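Long-range contacts in methylmalonyl-CoA epimerase, mitochondrial (Homo sapiens, PDB 3RMU), which catalyses the interconversion of (R)- and (S)-methylmalonyl-CoA in mitochondrial propionyl-CoA metabolism, using a bound divalent metal, here cobalt: residues A[3-8]-A[82-87]; A[8-13]-A[55-60]; A[12-17]-A[68-73]; A[30-35]-A[43-48]; A[77-82]-A[126-131]. All blocks are in the same frame, centred on the assembly; numbering follows the deposited sequence.

Interaction 1: residues A[3-8]-A[82-87]; sequences LGRLNH and CIEVDN. With CO (cobalt (II) ion), chain E.
Cys82 lays its CB over one face of the His8 imidazole, 3.4 Å from the ring centroid, in a CH-pi contact at the tight end of this pairing. Strands 3-12 and 77-85 run antiparallel in the sheet of a vicinal oxygen chelate (VOC) fold, and here they form a classic beta bulge: Asn7 and His8 both face Cys82. Cys82 O takes the N-H of Asn7 at 2.8 Å and that of His8 only weakly. The bulge is a worked example of how an irregular strand can shape a metal site. His8 CG sits between its backbone N and carbonyl carbon (chi1 57°), which raises the ring toward the metal. At one edge of the ring, ND1 donates to Asn7 OD1 over 2.7 Å; NE2 thereby keeps its lone pair for the cobalt ion, 2.0 Å away. The same Asn7 amide is fixed from its other end, where ND2 gives an almost straight bond (173°) to the anti lone pair of Glu84 OE2 at 2.9 Å. A second close-packed patch lies on the other face of the strands, where Leu3 CD1 rests against Ile83 CG2 at 3.6 Å and touches Val85; Ala29 and Leu49 of the second subunit pack against this patch.

The solvent side is looser. Water 1 spans it, accepting from Arg5 N and donating to Glu84 OE1 at 2.8 Å. Arg5 runs alongside Glu84, but its NH1 reaches OE1 at 3.4 Å in a weak salt bridge, with guanidinium and carboxylate planes 78° apart.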
# COMPACT_ATOMS: atom_id res chain seq x y z
N LEU A 3 1.33 -1.10 18.42
CA LEU A 3 1.39 -0.79 17.01
C LEU A 3 1.04 0.67 16.80
O LEU A 3 0.16 1.24 17.48
CB LEU A 3 0.37 -1.67 16.29
CG LEU A 3 0.50 -1.82 14.80
CD1 LEU A 3 1.70 -2.75 14.48
CD2 LEU A 3 -0.78 -2.38 14.25
N GLY A 4 1.71 1.28 15.87
CA GLY A 4 1.52 2.72 15.57
C GLY A 4 1.09 3.03 14.15
O GLY A 4 0.23 2.35 13.56
N ARG A 5 1.69 4.08 13.57
CA ARG A 5 1.25 4.63 12.30
C ARG A 5 1.79 3.86 11.11
O ARG A 5 2.76 3.16 11.21
CB ARG A 5 1.64 6.13 12.15
CG ARG A 5 3.16 6.45 12.15
CD ARG A 5 3.47 7.95 11.87
NE ARG A 5 2.80 8.84 12.84
CZ ARG A 5 3.29 9.18 14.04
NH1 ARG A 5 4.48 8.73 14.45
NH2 ARG A 5 2.60 10.00 14.84
N LEU A 6 1.21 4.10 9.95
CA LEU A 6 1.80 3.64 8.71
C LEU A 6 2.91 4.62 8.35
O LEU A 6 2.65 5.77 8.06
CB LEU A 6 0.77 3.55 7.59
CG LEU A 6 1.34 3.06 6.25
CD1 LEU A 6 1.30 1.58 6.32
CD2 LEU A 6 0.51 3.60 5.09
N ASN A 7 4.14 4.14 8.41
CA ASN A 7 5.32 4.90 8.03
C ASN A 7 5.43 5.06 6.50
O ASN A 7 5.60 6.16 6.01
CB ASN A 7 6.55 4.25 8.65
CG ASN A 7 7.80 4.97 8.33
OD1 ASN A 7 8.33 4.89 7.21
ND2 ASN A 7 8.32 5.70 9.32
N HIS A 8 5.28 3.99 5.73
CA HIS A 8 5.31 4.10 4.28
C HIS A 8 4.59 2.95 3.61
O HIS A 8 4.40 1.88 4.24
CB HIS A 8 6.76 4.20 3.72
CG HIS A 8 7.70 3.08 4.08
ND1 HIS A 8 8.54 3.13 5.17
CD2 HIS A 8 8.08 1.95 3.39
CE1 HIS A 8 9.31 2.05 5.19
NE2 HIS A 8 9.03 1.31 4.13
N CYS A 82 4.89 -0.46 5.75
CA CYS A 82 5.70 -0.39 6.91
C CYS A 82 4.93 0.27 8.03
O CYS A 82 4.47 1.40 7.89
CB CYS A 82 7.00 0.37 6.64
SG CYS A 82 7.97 0.66 8.13
N ILE A 83 4.78 -0.46 9.12
CA ILE A 83 4.06 0.03 10.29
C ILE A 83 5.01 0.20 11.49
O ILE A 83 5.88 -0.65 11.78
CB ILE A 83 2.85 -0.89 10.66
CG1 ILE A 83 1.97 -1.17 9.44
CG2 ILE A 83 1.97 -0.29 11.82
CD1 ILE A 83 0.82 -2.15 9.73
N GLU A 84 4.84 1.30 12.21
CA GLU A 84 5.69 1.57 13.35
C GLU A 84 5.27 0.78 14.58
O GLU A 84 4.10 0.46 14.76
CB GLU A 84 5.74 3.06 13.66
CG GLU A 84 6.39 3.81 12.51
CD GLU A 84 6.47 5.29 12.72
OE1 GLU A 84 6.12 5.78 13.81
OE2 GLU A 84 6.89 5.98 11.77
N VAL A 85 6.25 0.47 15.41
CA VAL A 85 5.97 -0.16 16.69
C VAL A 85 6.81 0.55 17.74
O VAL A 85 7.85 1.13 17.42
CB VAL A 85 6.30 -1.69 16.70
CG1 VAL A 85 5.41 -2.45 15.71
CG2 VAL A 85 7.79 -1.96 16.44
N ASP A 86 6.38 0.54 18.99
CA ASP A 86 7.18 1.30 19.98
C ASP A 86 8.45 0.58 20.43
O ASP A 86 9.40 1.23 20.83
CB ASP A 86 6.35 1.81 21.17
CG ASP A 86 5.72 0.70 21.96
OD1 ASP A 86 5.85 -0.47 21.53
OD2 ASP A 86 5.08 0.98 23.00
N ASN A 87 8.48 -0.75 20.35
CA ASN A 87 9.65 -1.50 20.78
C ASN A 87 9.80 -2.72 19.91
O ASN A 87 9.11 -3.70 20.11
CB ASN A 87 9.55 -1.89 22.25
CG ASN A 87 10.83 -2.51 22.80
OD1 ASN A 87 11.53 -3.26 22.11
ND2 ASN A 87 11.11 -2.23 24.05
CO CO E . 10.24 -0.24 3.72
O HOH W 1 3.71 5.45 15.29
O HOH W 2 12.36 -1.15 3.47
O HOH W 3 12.20 0.96 4.25
O HOH W 4 10.90 0.75 1.72

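Interaction 2: residues A[8-13]-A[55-60]; sequences HVAIAV and ELLHPL. With CO (cobalt (II) ion), chain E.
The Glu55 carboxylate stacks on the His8 imidazole, their planes only 13° apart, on the ring face opposite Cys82. Both residues lie on neighbouring parallel strands, 3-12 and 53-59, of the VOC fold, and the pair illustrates how a second-shell group can order a metal site without touching the metal. Glu55 OE2 sits above the ring, 3.2 Å from His8 ND1, but the angle is too poor for a hydrogen bond; its bonding partner is instead His112 NE2. The other oxygen faces the cobalt waters: OE1 accepts from water 4 at 2.7 Å and weakly from water 3. With chi1 at -65° and the rest of the chain stretched out, the carboxylate is carried over the ring face.

Further out, the backbone ladder fixes where Glu55 starts. Its N donates to Val9 O at 2.9 Å and its O accepts from Ile11 N at 2.8 Å, so both polar backbone atoms of Glu55 are used across the contact. On the same sheet face as the carboxylate, Ala10 CB meets Leu57 CD1 at 3.8 Å. On the reverse face Ile11 CB touches Leu56 CD2 at 4.0 Å, and Leu16 and Tyr23 of helix 16-26 cover Leu56. The ladder ends in a side-chain bond: His58 ND1 donates to Val13 O at 2.8 Å, nearly straight at 175°, lying in both the ring plane and the carbonyl plane.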
# COMPACT_ATOMS: atom_id res chain seq x y z
N HIS A 8 5.28 3.99 5.73
CA HIS A 8 5.31 4.10 4.28
C HIS A 8 4.59 2.95 3.61
O HIS A 8 4.40 1.88 4.24
CB HIS A 8 6.76 4.20 3.72
CG HIS A 8 7.70 3.08 4.08
ND1 HIS A 8 8.54 3.13 5.17
CD2 HIS A 8 8.08 1.95 3.39
CE1 HIS A 8 9.31 2.05 5.19
NE2 HIS A 8 9.03 1.31 4.13
N VAL A 9 4.19 3.19 2.37
CA VAL A 9 3.80 2.13 1.45
C VAL A 9 4.93 2.10 0.46
O VAL A 9 5.29 3.15 -0.06
CB VAL A 9 2.46 2.39 0.76
CG1 VAL A 9 2.22 1.32 -0.31
CG2 VAL A 9 1.38 2.32 1.75
N ALA A 10 5.52 0.93 0.21
CA ALA A 10 6.68 0.81 -0.71
C ALA A 10 6.15 0.28 -2.06
O ALA A 10 5.44 -0.72 -2.08
CB ALA A 10 7.71 -0.23 -0.22
N ILE A 11 6.52 0.95 -3.12
CA ILE A 11 6.16 0.56 -4.51
C ILE A 11 7.44 0.30 -5.27
O ILE A 11 8.30 1.18 -5.32
CB ILE A 11 5.36 1.69 -5.26
CG1 ILE A 11 4.19 2.24 -4.45
CG2 ILE A 11 4.92 1.19 -6.69
CD1 ILE A 11 3.19 1.29 -3.98
N ALA A 12 7.58 -0.90 -5.86
CA ALA A 12 8.67 -1.21 -6.74
C ALA A 12 8.32 -0.72 -8.15
O ALA A 12 7.20 -0.91 -8.63
CB ALA A 12 8.93 -2.71 -6.75
N VAL A 13 9.24 0.01 -8.76
CA VAL A 13 9.01 0.54 -10.11
C VAL A 13 10.15 0.19 -11.00
O VAL A 13 11.31 0.15 -10.55
CB VAL A 13 8.79 2.06 -10.08
CG1 VAL A 13 7.54 2.39 -9.24
CG2 VAL A 13 10.01 2.81 -9.58
N GLU A 55 7.27 5.11 -0.76
CA GLU A 55 8.70 4.96 -1.07
C GLU A 55 8.70 4.24 -2.40
O GLU A 55 8.28 3.08 -2.48
CB GLU A 55 9.46 4.16 -0.04
CG GLU A 55 9.50 4.89 1.35
CD GLU A 55 10.51 4.33 2.35
OE1 GLU A 55 11.24 3.37 2.00
OE2 GLU A 55 10.56 4.90 3.48
N LEU A 56 9.11 4.96 -3.44
CA LEU A 56 9.27 4.35 -4.76
C LEU A 56 10.68 3.75 -4.85
O LEU A 56 11.68 4.43 -4.63
CB LEU A 56 9.07 5.41 -5.87
CG LEU A 56 7.82 6.29 -5.84
CD1 LEU A 56 7.88 7.37 -6.95
CD2 LEU A 56 6.58 5.44 -5.99
N LEU A 57 10.78 2.47 -5.23
CA LEU A 57 12.02 1.72 -5.06
C LEU A 57 12.41 1.15 -6.39
O LEU A 57 11.55 0.67 -7.11
CB LEU A 57 11.80 0.55 -4.10
CG LEU A 57 11.41 0.91 -2.66
CD1 LEU A 57 11.20 -0.38 -1.83
CD2 LEU A 57 12.48 1.79 -2.05
N HIS A 58 13.71 1.20 -6.68
CA HIS A 58 14.29 0.53 -7.85
C HIS A 58 15.61 -0.13 -7.47
O HIS A 58 16.35 0.42 -6.66
CB HIS A 58 14.50 1.54 -8.99
CG HIS A 58 14.91 0.90 -10.27
ND1 HIS A 58 14.01 0.27 -11.11
CD2 HIS A 58 16.13 0.76 -10.84
CE1 HIS A 58 14.66 -0.22 -12.15
NE2 HIS A 58 15.95 0.07 -12.01
N PRO A 59 15.89 -1.33 -8.02
CA PRO A 59 17.13 -2.03 -7.70
C PRO A 59 18.38 -1.20 -7.89
O PRO A 59 18.49 -0.41 -8.84
CB PRO A 59 17.16 -3.20 -8.71
CG PRO A 59 15.72 -3.44 -9.02
CD PRO A 59 15.08 -2.09 -8.99
N LEU A 60 19.32 -1.43 -6.98
CA LEU A 60 20.65 -0.85 -7.06
C LEU A 60 21.61 -2.02 -6.88
O LEU A 60 21.75 -2.57 -5.77
CB LEU A 60 20.82 0.24 -6.00
CG LEU A 60 22.09 1.06 -5.98
CD1 LEU A 60 22.22 1.89 -7.23
CD2 LEU A 60 22.06 1.96 -4.74
CO CO E . 10.24 -0.24 3.72
O HOH W 3 12.20 0.96 4.25
O HOH W 4 10.90 0.75 1.72
O HOH W 2 12.36 -1.15 3.47

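Interaction 3: residues A[12-17]-A[68-73]; sequences AVPDLE and GFLQKN
A first torsion of -174° swings the ring of Phe69 away from its own backbone N and brings it against Ala12, while Leu70, with chi1 at -86° and an extended second torsion, sends its two methyl groups toward Val13 and Pro14. Ala12 CB meets the Phe69 ring obliquely, at CD2, 3.7 Å away, and touches the Leu70 branch point CG at 4.2 Å. The Leu70 methyls then divide the next turn of chain between them: CD1 lies 3.8 Å from Val13 O, and CD2 3.9 Å from Pro14 N. The contact is small and wholly apolar in its side chains.

What holds the aromatic ring is found within segment 68-73. The Asn73 amide folds back so that ND2 lies 3.4 Å above the ring plane, over its centre, and donates to Phe69 O at 2.9 Å. Asn73 N reaches that same carbonyl, also at 2.9 Å, so one oxygen is gripped by two N-H groups of the residue that leaves the helix. His79 adds an edge-to-face ring contact with Phe69, and Pro59 packs on Leu70.

The case shows how a short helix can be docked by two adjacent side chains: helix 67-72, in the link between strands 53-59 and 77-85, rests on the end of strand 3-12, where the chain leaves the sheet for helix 16-26 in the VOC fold.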
# COMPACT_ATOMS: atom_id res chain seq x y z
N ALA A 12 7.58 -0.90 -5.86
CA ALA A 12 8.67 -1.21 -6.74
C ALA A 12 8.32 -0.72 -8.15
O ALA A 12 7.20 -0.91 -8.63
CB ALA A 12 8.93 -2.71 -6.75
N VAL A 13 9.24 0.01 -8.76
CA VAL A 13 9.01 0.54 -10.11
C VAL A 13 10.15 0.19 -11.00
O VAL A 13 11.31 0.15 -10.55
CB VAL A 13 8.79 2.06 -10.08
CG1 VAL A 13 7.54 2.39 -9.24
CG2 VAL A 13 10.01 2.81 -9.58
N PRO A 14 9.86 -0.07 -12.28
CA PRO A 14 10.93 -0.45 -13.22
C PRO A 14 11.71 0.77 -13.69
O PRO A 14 12.77 0.63 -14.24
CB PRO A 14 10.16 -1.07 -14.36
CG PRO A 14 8.82 -0.40 -14.32
CD PRO A 14 8.52 -0.18 -12.88
N ASP A 15 11.19 1.97 -13.44
CA ASP A 15 11.91 3.16 -13.86
C ASP A 15 11.70 4.22 -12.82
O ASP A 15 10.65 4.83 -12.76
CB ASP A 15 11.41 3.63 -15.24
CG ASP A 15 12.26 4.74 -15.83
OD1 ASP A 15 12.58 5.71 -15.12
OD2 ASP A 15 12.62 4.65 -17.02
N LEU A 16 12.71 4.44 -11.98
CA LEU A 16 12.49 5.32 -10.83
C LEU A 16 12.22 6.78 -11.25
O LEU A 16 11.32 7.44 -10.70
CB LEU A 16 13.68 5.26 -9.88
CG LEU A 16 13.58 5.98 -8.54
CD1 LEU A 16 12.29 5.62 -7.81
CD2 LEU A 16 14.80 5.63 -7.66
N GLU A 17 12.98 7.29 -12.21
CA GLU A 17 12.80 8.67 -12.68
C GLU A 17 11.40 8.90 -13.29
O GLU A 17 10.74 9.90 -13.00
CB GLU A 17 13.89 9.03 -13.69
CG GLU A 17 14.11 10.52 -13.91
CD GLU A 17 14.90 11.20 -12.78
OE1 GLU A 17 15.37 12.34 -13.01
OE2 GLU A 17 15.05 10.62 -11.68
N GLY A 68 13.80 -9.58 -7.87
CA GLY A 68 12.93 -10.73 -8.18
C GLY A 68 11.47 -10.34 -8.32
O GLY A 68 10.75 -10.85 -9.17
N PHE A 69 11.03 -9.40 -7.48
CA PHE A 69 9.68 -8.86 -7.59
C PHE A 69 9.46 -8.20 -8.97
O PHE A 69 8.39 -8.32 -9.55
CB PHE A 69 9.44 -7.88 -6.46
CG PHE A 69 8.04 -7.37 -6.39
CD1 PHE A 69 7.05 -8.08 -5.72
CD2 PHE A 69 7.70 -6.18 -6.99
CE1 PHE A 69 5.76 -7.60 -5.64
CE2 PHE A 69 6.39 -5.69 -6.91
CZ PHE A 69 5.43 -6.40 -6.23
N LEU A 70 10.48 -7.54 -9.50
CA LEU A 70 10.34 -6.74 -10.71
C LEU A 70 10.39 -7.58 -11.96
O LEU A 70 9.95 -7.15 -13.01
CB LEU A 70 11.40 -5.64 -10.78
CG LEU A 70 10.98 -4.37 -10.03
CD1 LEU A 70 12.18 -3.44 -9.79
CD2 LEU A 70 9.87 -3.64 -10.79
N GLN A 71 10.93 -8.79 -11.83
CA GLN A 71 10.81 -9.80 -12.87
C GLN A 71 9.38 -10.37 -12.95
O GLN A 71 8.88 -10.61 -14.05
CB GLN A 71 11.83 -10.92 -12.64
CG GLN A 71 13.28 -10.46 -12.82
CD GLN A 71 14.31 -11.52 -12.43
OE1 GLN A 71 14.03 -12.72 -12.46
NE2 GLN A 71 15.51 -11.07 -12.07
N LYS A 72 8.74 -10.60 -11.80
CA LYS A 72 7.33 -11.08 -11.78
C LYS A 72 6.33 -9.99 -12.19
O LYS A 72 5.33 -10.28 -12.84
CB LYS A 72 6.93 -11.64 -10.40
CG LYS A 72 6.68 -13.15 -10.39
CD LYS A 72 5.70 -13.56 -9.29
CE LYS A 72 5.61 -15.09 -9.17
NZ LYS A 72 4.88 -15.53 -7.94
N ASN A 73 6.59 -8.75 -11.77
CA ASN A 73 5.70 -7.62 -11.99
C ASN A 73 6.44 -6.56 -12.79
O ASN A 73 7.09 -5.68 -12.23
CB ASN A 73 5.22 -7.06 -10.64
CG ASN A 73 4.68 -8.15 -9.73
OD1 ASN A 73 3.47 -8.43 -9.72
ND2 ASN A 73 5.58 -8.79 -8.98

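Interaction 4: residues A[30-35]-A[43-48]; sequences QVSEAV and SVVFVN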
# COMPACT_ATOMS: atom_id res chain seq x y z
N GLN A 30 4.46 16.14 -3.65
CA GLN A 30 5.78 16.54 -3.21
C GLN A 30 6.66 15.31 -3.28
O GLN A 30 6.37 14.30 -2.66
CB GLN A 30 5.72 17.06 -1.77
CG GLN A 30 7.04 17.63 -1.29
CD GLN A 30 6.93 18.24 0.10
OE1 GLN A 30 7.32 17.63 1.09
NE2 GLN A 30 6.40 19.46 0.17
N VAL A 31 7.74 15.40 -4.05
CA VAL A 31 8.55 14.24 -4.33
C VAL A 31 10.04 14.60 -4.11
O VAL A 31 10.49 15.68 -4.50
CB VAL A 31 8.28 13.76 -5.78
CG1 VAL A 31 9.20 12.68 -6.17
CG2 VAL A 31 6.78 13.34 -5.96
N SER A 32 10.77 13.69 -3.48
CA SER A 32 12.20 13.87 -3.23
C SER A 32 13.01 13.59 -4.48
O SER A 32 12.55 12.95 -5.40
CB SER A 32 12.69 12.95 -2.11
OG SER A 32 12.83 11.58 -2.55
N GLU A 33 14.24 14.06 -4.48
CA GLU A 33 15.25 13.52 -5.37
C GLU A 33 15.48 12.02 -5.07
O GLU A 33 15.28 11.57 -3.93
CB GLU A 33 16.56 14.28 -5.16
CG GLU A 33 16.52 15.75 -5.56
CD GLU A 33 17.91 16.40 -5.46
OE1 GLU A 33 18.35 16.70 -4.32
OE2 GLU A 33 18.55 16.62 -6.51
N ALA A 34 15.85 11.26 -6.09
CA ALA A 34 16.30 9.87 -5.91
C ALA A 34 17.52 9.81 -5.00
O ALA A 34 18.49 10.55 -5.19
CB ALA A 34 16.62 9.24 -7.23
N VAL A 35 17.46 8.90 -4.02
CA VAL A 35 18.54 8.67 -3.05
C VAL A 35 19.05 7.23 -3.20
O VAL A 35 18.29 6.31 -2.96
CB VAL A 35 17.97 8.80 -1.60
CG1 VAL A 35 19.07 8.57 -0.59
CG2 VAL A 35 17.36 10.19 -1.40
N SER A 43 17.49 2.05 -4.79
CA SER A 43 17.36 3.53 -4.84
C SER A 43 15.92 3.90 -4.46
O SER A 43 14.99 3.20 -4.80
CB SER A 43 17.70 4.07 -6.24
OG SER A 43 19.10 3.93 -6.54
N VAL A 44 15.73 5.02 -3.75
CA VAL A 44 14.38 5.38 -3.29
C VAL A 44 14.01 6.81 -3.68
O VAL A 44 14.86 7.72 -3.61
CB VAL A 44 14.24 5.23 -1.74
CG1 VAL A 44 15.32 6.03 -1.01
CG2 VAL A 44 12.78 5.62 -1.25
N VAL A 45 12.76 7.02 -4.07
CA VAL A 45 12.20 8.38 -4.05
C VAL A 45 11.04 8.35 -3.05
O VAL A 45 10.22 7.43 -3.02
CB VAL A 45 11.72 8.87 -5.47
CG1 VAL A 45 10.66 9.99 -5.40
CG2 VAL A 45 12.89 9.28 -6.40
N PHE A 46 10.99 9.38 -2.21
CA PHE A 46 9.95 9.56 -1.21
C PHE A 46 8.88 10.48 -1.76
O PHE A 46 9.18 11.58 -2.21
CB PHE A 46 10.57 10.20 0.06
CG PHE A 46 11.62 9.38 0.68
CD1 PHE A 46 11.27 8.31 1.52
CD2 PHE A 46 12.97 9.60 0.40
CE1 PHE A 46 12.27 7.49 2.10
CE2 PHE A 46 13.96 8.79 0.96
CZ PHE A 46 13.60 7.72 1.81
N VAL A 47 7.63 10.01 -1.75
CA VAL A 47 6.48 10.85 -2.10
C VAL A 47 5.80 11.22 -0.79
O VAL A 47 5.35 10.35 -0.08
CB VAL A 47 5.52 10.15 -3.01
CG1 VAL A 47 4.31 11.07 -3.30
CG2 VAL A 47 6.25 9.73 -4.29
N ASN A 48 5.82 12.50 -0.45
CA ASN A 48 5.32 12.93 0.86
C ASN A 48 3.86 13.34 0.72
O ASN A 48 3.58 14.39 0.19
CB ASN A 48 6.16 14.06 1.41
CG ASN A 48 5.64 14.59 2.78
OD1 ASN A 48 4.78 13.98 3.41
ND2 ASN A 48 6.18 15.72 3.22
O HOH W 5 2.26 15.33 -2.00
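Val31 and Val47 project together from the paired strands, their CG2 methyls 4.0 Å apart at the apolar centre of a beta hairpin. Its arms, strands 30-37 and 42-48, lie at one end of the VOC sheet, and Tyr23 and Ala20 of helix 16-26 pack over this face. Val45 extends the patch: its CG2 meets Ala34 CB at 3.8 Å. On the other face, Val35 CB rests on Val44 CG1 at 3.9 Å, while Val44 CG2 stands over the centre of the Phe46 ring and Val35 CG2 approaches the edge of that ring.

Between these two patches the first arm leaves regular pairing, and the hairpin becomes an example of a side chain standing in for backbone. Ser32 N still donates to Phe46 O, but the return bond goes to a hydroxyl. A chi1 of 76° tucks the Ser32 hydroxyl back over its own main chain, from where OG accepts from Phe46 N at 2.9 Å, nearly straight at 168°. The same OG donates to Glu33 O at 2.8 Å, so it ties the irregular part of the first arm to the intact strand. Past it the ladder resumes, one residue out of step, where Val35 and Val44 exchange two backbone bonds.

At the polar edge the Gln30 and Asn48 side chains run together. Asn48 ND2 donates to Gln30 OE1 at 3.1 Å from 41° out of the carbonyl plane, whereas Asn48 OD1 is taken by Gly50 N. Water 5 closes the end, accepting from Gln30 N at 2.9 Å and donating to Asn48 O at 2.7 Å.

Interaction 5: residues A[77-82]-A[126-131]; sequences GMHHIC and GVLVEL. With CO (cobalt (II) ion), chain E.
The His80 imidazole and the Glu130 carboxylate, their planes 67° apart, converge on the cobalt ion of the VOC metal site. At one edge of the ring NE2 binds the metal at 2.0 Å; at another, ND1 donates in the plane of both rings to His79 ND1, 3.1 Å away and straight at 179°. Phe118 meets the His80 ring edge to face. Neighbouring residues can point two rings to one side in this way through a classic beta bulge, here with His79 and His80 both facing Ala10.

Glu130 reaches the metal on an extended chain, its CG opposite the backbone N (chi1 171°), and OE1 binds at 1.9 Å. The short approach of OE1 to His80 NE2 is that of two ligands on one metal, not a hydrogen bond. OE2 turns to the cobalt waters, accepting weakly from waters 2 and 3; with these, water 4 and His8, the ion has six ligands.

Behind the site, strand 129-133 runs parallel to strand 77-85, and Glu130 N donates to Ile81 O at 2.8 Å. On the reverse face Ile81 CD1 meets Val127 CG1 at 3.7 Å, beside Met54 and Met78 of the second subunit. Where the two backbones part, water 6 bridges them, donating to His79 O at 2.9 Å and accepting from Leu128 N at 2.9 Å. Leu128 CD2 lies obliquely against His79 CE1 at 3.8 Å.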
# COMPACT_ATOMS: atom_id res chain seq x y z
N GLY A 77 4.95 -2.70 -8.80
CA GLY A 77 3.83 -3.03 -7.92
C GLY A 77 4.06 -2.69 -6.46
O GLY A 77 5.18 -2.45 -6.03
N MET A 78 2.98 -2.69 -5.69
CA MET A 78 3.05 -2.49 -4.26
C MET A 78 3.88 -3.65 -3.70
O MET A 78 3.60 -4.82 -3.98
CB MET A 78 1.64 -2.42 -3.64
CG MET A 78 0.74 -1.29 -4.29
SD MET A 78 -1.06 -1.36 -4.01
CE MET A 78 -0.99 -0.96 -2.25
N HIS A 79 4.93 -3.31 -2.98
CA HIS A 79 5.88 -4.31 -2.50
C HIS A 79 5.68 -4.57 -0.99
O HIS A 79 5.69 -5.73 -0.58
CB HIS A 79 7.31 -3.87 -2.79
CG HIS A 79 8.32 -4.89 -2.39
ND1 HIS A 79 9.02 -4.83 -1.21
CD2 HIS A 79 8.76 -6.00 -3.03
CE1 HIS A 79 9.81 -5.88 -1.11
NE2 HIS A 79 9.67 -6.61 -2.21
N HIS A 80 5.57 -3.54 -0.14
CA HIS A 80 5.33 -3.78 1.30
C HIS A 80 4.64 -2.58 1.94
O HIS A 80 4.62 -1.50 1.35
CB HIS A 80 6.61 -4.17 2.09
CG HIS A 80 7.69 -3.12 2.19
ND1 HIS A 80 8.73 -3.04 1.28
CD2 HIS A 80 7.95 -2.17 3.13
CE1 HIS A 80 9.56 -2.08 1.65
NE2 HIS A 80 9.12 -1.53 2.77
N ILE A 81 4.13 -2.77 3.14
CA ILE A 81 3.71 -1.65 3.99
C ILE A 81 4.60 -1.64 5.22
O ILE A 81 5.03 -2.70 5.69
CB ILE A 81 2.24 -1.76 4.37
CG1 ILE A 81 1.91 -3.11 5.04
CG2 ILE A 81 1.36 -1.58 3.10
CD1 ILE A 81 0.47 -3.19 5.63
N CYS A 82 4.89 -0.46 5.75
CA CYS A 82 5.70 -0.39 6.91
C CYS A 82 4.93 0.27 8.03
O CYS A 82 4.47 1.40 7.89
CB CYS A 82 7.00 0.37 6.64
SG CYS A 82 7.97 0.66 8.13
N GLY A 126 -2.42 -10.99 4.07
CA GLY A 126 -2.48 -10.50 2.69
C GLY A 126 -1.27 -9.77 2.06
O GLY A 126 -1.21 -9.70 0.83
N VAL A 127 -0.33 -9.24 2.86
CA VAL A 127 0.77 -8.40 2.36
C VAL A 127 2.11 -8.62 3.09
O VAL A 127 2.11 -9.06 4.24
CB VAL A 127 0.40 -6.91 2.53
CG1 VAL A 127 0.25 -6.55 4.00
CG2 VAL A 127 1.42 -6.01 1.90
N LEU A 128 3.24 -8.25 2.46
CA LEU A 128 4.53 -8.15 3.19
C LEU A 128 4.52 -6.95 4.11
O LEU A 128 4.37 -5.82 3.66
CB LEU A 128 5.72 -8.11 2.23
CG LEU A 128 7.10 -7.86 2.85
CD1 LEU A 128 7.55 -9.04 3.73
CD2 LEU A 128 8.14 -7.65 1.75
N VAL A 129 4.69 -7.21 5.39
CA VAL A 129 4.64 -6.16 6.40
C VAL A 129 6.01 -5.97 7.05
O VAL A 129 6.61 -6.92 7.54
CB VAL A 129 3.59 -6.44 7.47
CG1 VAL A 129 3.63 -5.34 8.56
CG2 VAL A 129 2.16 -6.59 6.86
N GLU A 130 6.49 -4.73 7.02
CA GLU A 130 7.76 -4.34 7.69
C GLU A 130 7.31 -3.63 8.96
O GLU A 130 6.40 -2.81 8.93
CB GLU A 130 8.49 -3.37 6.77
CG GLU A 130 9.72 -2.67 7.31
CD GLU A 130 10.38 -1.70 6.31
OE1 GLU A 130 9.81 -1.20 5.25
OE2 GLU A 130 11.58 -1.46 6.59
N LEU A 131 7.87 -4.03 10.09
CA LEU A 131 7.65 -3.35 11.37
C LEU A 131 8.92 -2.61 11.73
O LEU A 131 10.01 -3.16 11.65
CB LEU A 131 7.30 -4.33 12.48
CG LEU A 131 5.98 -5.11 12.31
CD1 LEU A 131 5.78 -6.12 13.44
CD2 LEU A 131 4.80 -4.12 12.21
CO CO E . 10.24 -0.24 3.72
O HOH W 6 3.40 -7.57 -0.36
O HOH W 2 12.36 -1.15 3.47
O HOH W 3 12.20 0.96 4.25
O HOH W 4 10.90 0.75 1.72

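From the N terminus, strand 3-12 enters three contacts in turn. Interaction 1 pairs its start with 82-87 and closes a long loop that holds interactions 2, 3 and 4. Interactions 2 and 3 set out from overlapping segments, the first returning at strand 53-59, the second at helix 67-72. Both enclose interaction 4, the hairpin at the sheet edge, which joins strand 53-59 through backbone bonds. Interaction 5 opens after interactions 2, 3 and 4 have closed, and crosses interaction 1, sharing Cys82 with it. Interactions 1, 2 and 5 thus join four neighbouring strands, 53-59, 3-12, 77-85 and 129-133, around one cobalt ion.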